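Local coordinates for DUF1254 domain-containing protein (Vibrio parahaemolyticus, PDB 3U07), which is of unknown function, combines DUF1254 and DUF1214 family regions, and is probably exported from the cytoplasm by a signal peptide, at residues K45-H49 and T50-N54. The protein carries 2 engineered substitutions. Residues are numbered along the deposited sequence; the frame is centred on the assembly and turned at random.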
ATOM      1  N   LYS A  45       5.696 -10.115  10.368  1.00 23.10           N
ATOM      2  CA  LYS A  45       5.755 -11.374   9.622  1.00 23.72           C
ATOM      3  C   LYS A  45       6.118 -11.107   8.171  1.00 23.78           C
ATOM      4  O   LYS A  45       6.940 -11.814   7.582  1.00 24.34           O
ATOM      5  CB  LYS A  45       4.412 -12.115   9.676  1.00 19.46           C
ATOM      6  CG  LYS A  45       4.022 -12.681  11.034  1.00 27.24           C
ATOM      7  CD  LYS A  45       2.673 -13.396  10.929  1.00 32.34           C
ATOM      8  CE  LYS A  45       2.131 -13.819  12.286  1.00 39.10           C
ATOM      9  NZ  LYS A  45       0.747 -14.366  12.168  1.00 37.37           N
ATOM     10  N   PHE A  46       5.502 -10.082   7.591  1.00 24.89           N
ATOM     11  CA  PHE A  46       5.781  -9.743   6.203  1.00 20.97           C
ATOM     12  C   PHE A  46       7.245  -9.334   6.047  1.00 23.94           C
ATOM     13  O   PHE A  46       7.907  -9.732   5.099  1.00 25.61           O
ATOM     14  CB  PHE A  46       4.882  -8.600   5.734  1.00 19.56           C
ATOM     15  CG  PHE A  46       5.091  -8.227   4.293  1.00 22.44           C
ATOM     16  CD1 PHE A  46       4.320  -8.807   3.290  1.00 22.23           C
ATOM     17  CD2 PHE A  46       6.082  -7.319   3.936  1.00 22.66           C
ATOM     18  CE1 PHE A  46       4.532  -8.484   1.950  1.00 25.25           C
ATOM     19  CE2 PHE A  46       6.301  -6.991   2.604  1.00 26.34           C
ATOM     20  CZ  PHE A  46       5.527  -7.576   1.608  1.00 26.03           C
ATOM     21  N   PHE A  47       7.742  -8.528   6.977  1.00 24.25           N
ATOM     22  CA  PHE A  47       9.134  -8.089   6.932  1.00 23.90           C
ATOM     23  C   PHE A  47      10.063  -9.297   7.071  1.00 24.96           C
ATOM     24  O   PHE A  47      11.072  -9.403   6.374  1.00 21.42           O
ATOM     25  CB  PHE A  47       9.418  -7.099   8.070  1.00 25.05           C
ATOM     26  CG  PHE A  47      10.868  -6.707   8.189  1.00 24.17           C
ATOM     27  CD1 PHE A  47      11.448  -5.826   7.276  1.00 20.97           C
ATOM     28  CD2 PHE A  47      11.664  -7.242   9.198  1.00 22.12           C
ATOM     29  CE1 PHE A  47      12.798  -5.488   7.366  1.00 16.45           C
ATOM     30  CE2 PHE A  47      13.019  -6.910   9.293  1.00 25.83           C
ATOM     31  CZ  PHE A  47      13.585  -6.031   8.375  1.00 18.02           C
ATOM     32  N   TYR A  48       9.706 -10.214   7.966  1.00 20.60           N
ATOM     33  CA  TYR A  48      10.522 -11.398   8.209  1.00 20.51           C
ATOM     34  C   TYR A  48      10.594 -12.279   6.977  1.00 21.32           C
ATOM     35  O   TYR A  48      11.674 -12.683   6.545  1.00 21.53           O
ATOM     36  CB  TYR A  48       9.952 -12.220   9.370  1.00 18.86           C
ATOM     37  CG  TYR A  48      10.904 -13.285   9.873  1.00 25.31           C
ATOM     38  CD1 TYR A  48      11.816 -13.006  10.892  1.00 26.34           C
ATOM     39  CD2 TYR A  48      10.927 -14.559   9.300  1.00 30.80           C
ATOM     40  CE1 TYR A  48      12.727 -13.962  11.329  1.00 29.35           C
ATOM     41  CE2 TYR A  48      11.839 -15.524   9.727  1.00 34.89           C
ATOM     42  CZ  TYR A  48      12.733 -15.218  10.741  1.00 36.44           C
ATOM     43  OH  TYR A  48      13.634 -16.162  11.166  1.00 36.95           O
ATOM     44  N   HIS A  49       9.432 -12.566   6.407  1.00 23.63           N
ATOM     45  CA  HIS A  49       9.368 -13.428   5.238  1.00 29.66           C
ATOM     46  C   HIS A  49       9.971 -12.829   3.979  1.00 35.54           C
ATOM     47  O   HIS A  49      10.286 -13.557   3.039  1.00 33.12           O
ATOM     48  CB  HIS A  49       7.921 -13.872   5.016  1.00 32.26           C
ATOM     49  CG  HIS A  49       7.433 -14.825   6.064  1.00 42.38           C
ATOM     50  ND1 HIS A  49       6.237 -14.659   6.731  1.00 44.34           N
ATOM     51  CD2 HIS A  49       8.000 -15.939   6.587  1.00 47.31           C
ATOM     52  CE1 HIS A  49       6.091 -15.625   7.620  1.00 46.12           C
ATOM     53  NE2 HIS A  49       7.147 -16.416   7.553  1.00 47.03           N
ATOM     54  N   THR A  50      10.146 -11.510   3.953  1.00 29.74           N
ATOM     55  CA  THR A  50      10.752 -10.878   2.789  1.00 29.28           C
ATOM     56  C   THR A  50      12.207 -10.491   3.056  1.00 33.63           C
ATOM     57  O   THR A  50      13.130 -11.193   2.640  1.00 37.32           O
ATOM     58  CB  THR A  50       9.973  -9.624   2.342  1.00 31.10           C
ATOM     59  OG1 THR A  50       9.758  -8.764   3.463  1.00 35.45           O
ATOM     60  CG2 THR A  50       8.632 -10.016   1.742  1.00 30.87           C
ATOM     61  N   ALA A  51      12.410  -9.387   3.768  1.00 25.50           N
ATOM     62  CA  ALA A  51      13.752  -8.895   4.066  1.00 26.71           C
ATOM     63  C   ALA A  51      14.653  -9.794   4.912  1.00 29.22           C
ATOM     64  O   ALA A  51      15.828  -9.959   4.597  1.00 34.80           O
ATOM     65  CB  ALA A  51      13.663  -7.504   4.720  1.00 29.87           C
ATOM     66  N   VAL A  52      14.124 -10.375   5.983  1.00 30.65           N
ATOM     67  CA  VAL A  52      14.962 -11.206   6.840  1.00 29.29           C
ATOM     68  C   VAL A  52      15.431 -12.524   6.226  1.00 34.10           C
ATOM     69  O   VAL A  52      16.635 -12.787   6.179  1.00 29.88           O
ATOM     70  CB  VAL A  52      14.270 -11.504   8.197  1.00 28.86           C
ATOM     71  CG1 VAL A  52      15.154 -12.408   9.047  1.00 25.81           C
ATOM     72  CG2 VAL A  52      14.004 -10.205   8.941  1.00 30.38           C
ATOM     73  N   GLU A  53      14.512 -13.351   5.739  1.00 38.86           N
ATOM     74  CA  GLU A  53      14.953 -14.617   5.180  1.00 41.46           C
ATOM     75  C   GLU A  53      15.459 -14.579   3.742  1.00 44.18           C
ATOM     76  O   GLU A  53      15.785 -15.613   3.166  1.00 48.79           O
ATOM     77  CB  GLU A  53      13.886 -15.703   5.372  1.00 42.49           C
ATOM     78  CG  GLU A  53      12.508 -15.428   4.833  1.00 50.96           C
ATOM     79  CD  GLU A  53      11.503 -16.435   5.367  1.00 53.74           C
ATOM     80  OE1 GLU A  53      10.395 -16.547   4.800  1.00 57.27           O
ATOM     81  OE2 GLU A  53      11.823 -17.110   6.368  1.00 52.43           O
ATOM     82  N   ASN A  54      15.536 -13.382   3.168  1.00 41.48           N
ATOM     83  CA  ASN A  54      16.069 -13.215   1.824  1.00 35.26           C
ATOM     84  C   ASN A  54      17.281 -12.308   1.972  1.00 34.62           C
ATOM     85  O   ASN A  54      17.928 -11.914   1.000  1.00 37.48           O
ATOM     86  CB  ASN A  54      15.027 -12.598   0.895  1.00 39.47           C
ATOM     87  CG  ASN A  54      14.008 -13.617   0.419  1.00 51.30           C
ATOM     88  OD1 ASN A  54      14.331 -14.514  -0.363  1.00 58.34           O
ATOM     89  ND2 ASN A  54      12.777 -13.498   0.902  1.00 49.56           N
TER
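T50 turns back onto F46 where helix 26-52 widens into a pi-type turn just before its C-terminal end. From CB, which rests 3.4 Å from F46 O, the T50 side chain forks. The OG1 branch sits between the backbone N and the carbonyl carbon (chi1 51°) and gives a hydrogen bond to F46 O, OG1 to O 2.7 Å, the hydroxyl standing 25° out of the F46 carbonyl plane. The CG2 branch reaches over one face of the F46 ring, offset toward the rim, in a CH-pi contact. T50 N makes weak hydrogen bonds to F46 O and F47 O. Five-residue, pi-type bonds run from V52 N to F47 O at 3.2 Å and from E53 N to Y48 O at 3.0 Å. V52 straddles two aromatic residues. Its CG1 lies over a face of the Y48 ring, 4.0 Å from the centroid, while CG2 meets F47 CE2 at 3.5 Å; F47 CE1 touches A51 CB on another part of that ring. W88 packs edge-to-face with F47, and Y207 touches Y48 and V52, which sets the helix end against the antiparallel sheet containing strand 82-90 and against the Y207 loop. E53 runs alongside H49, carboxylate and imidazole planes 51° apart, its oxygen OE1 meeting the ring carbon CD2 edge-on at 3.0 Å. Past the turn, N54 ND2 hydrogen-bonds T50 O at 2.9 Å, in the carbonyl plane and on a lone pair.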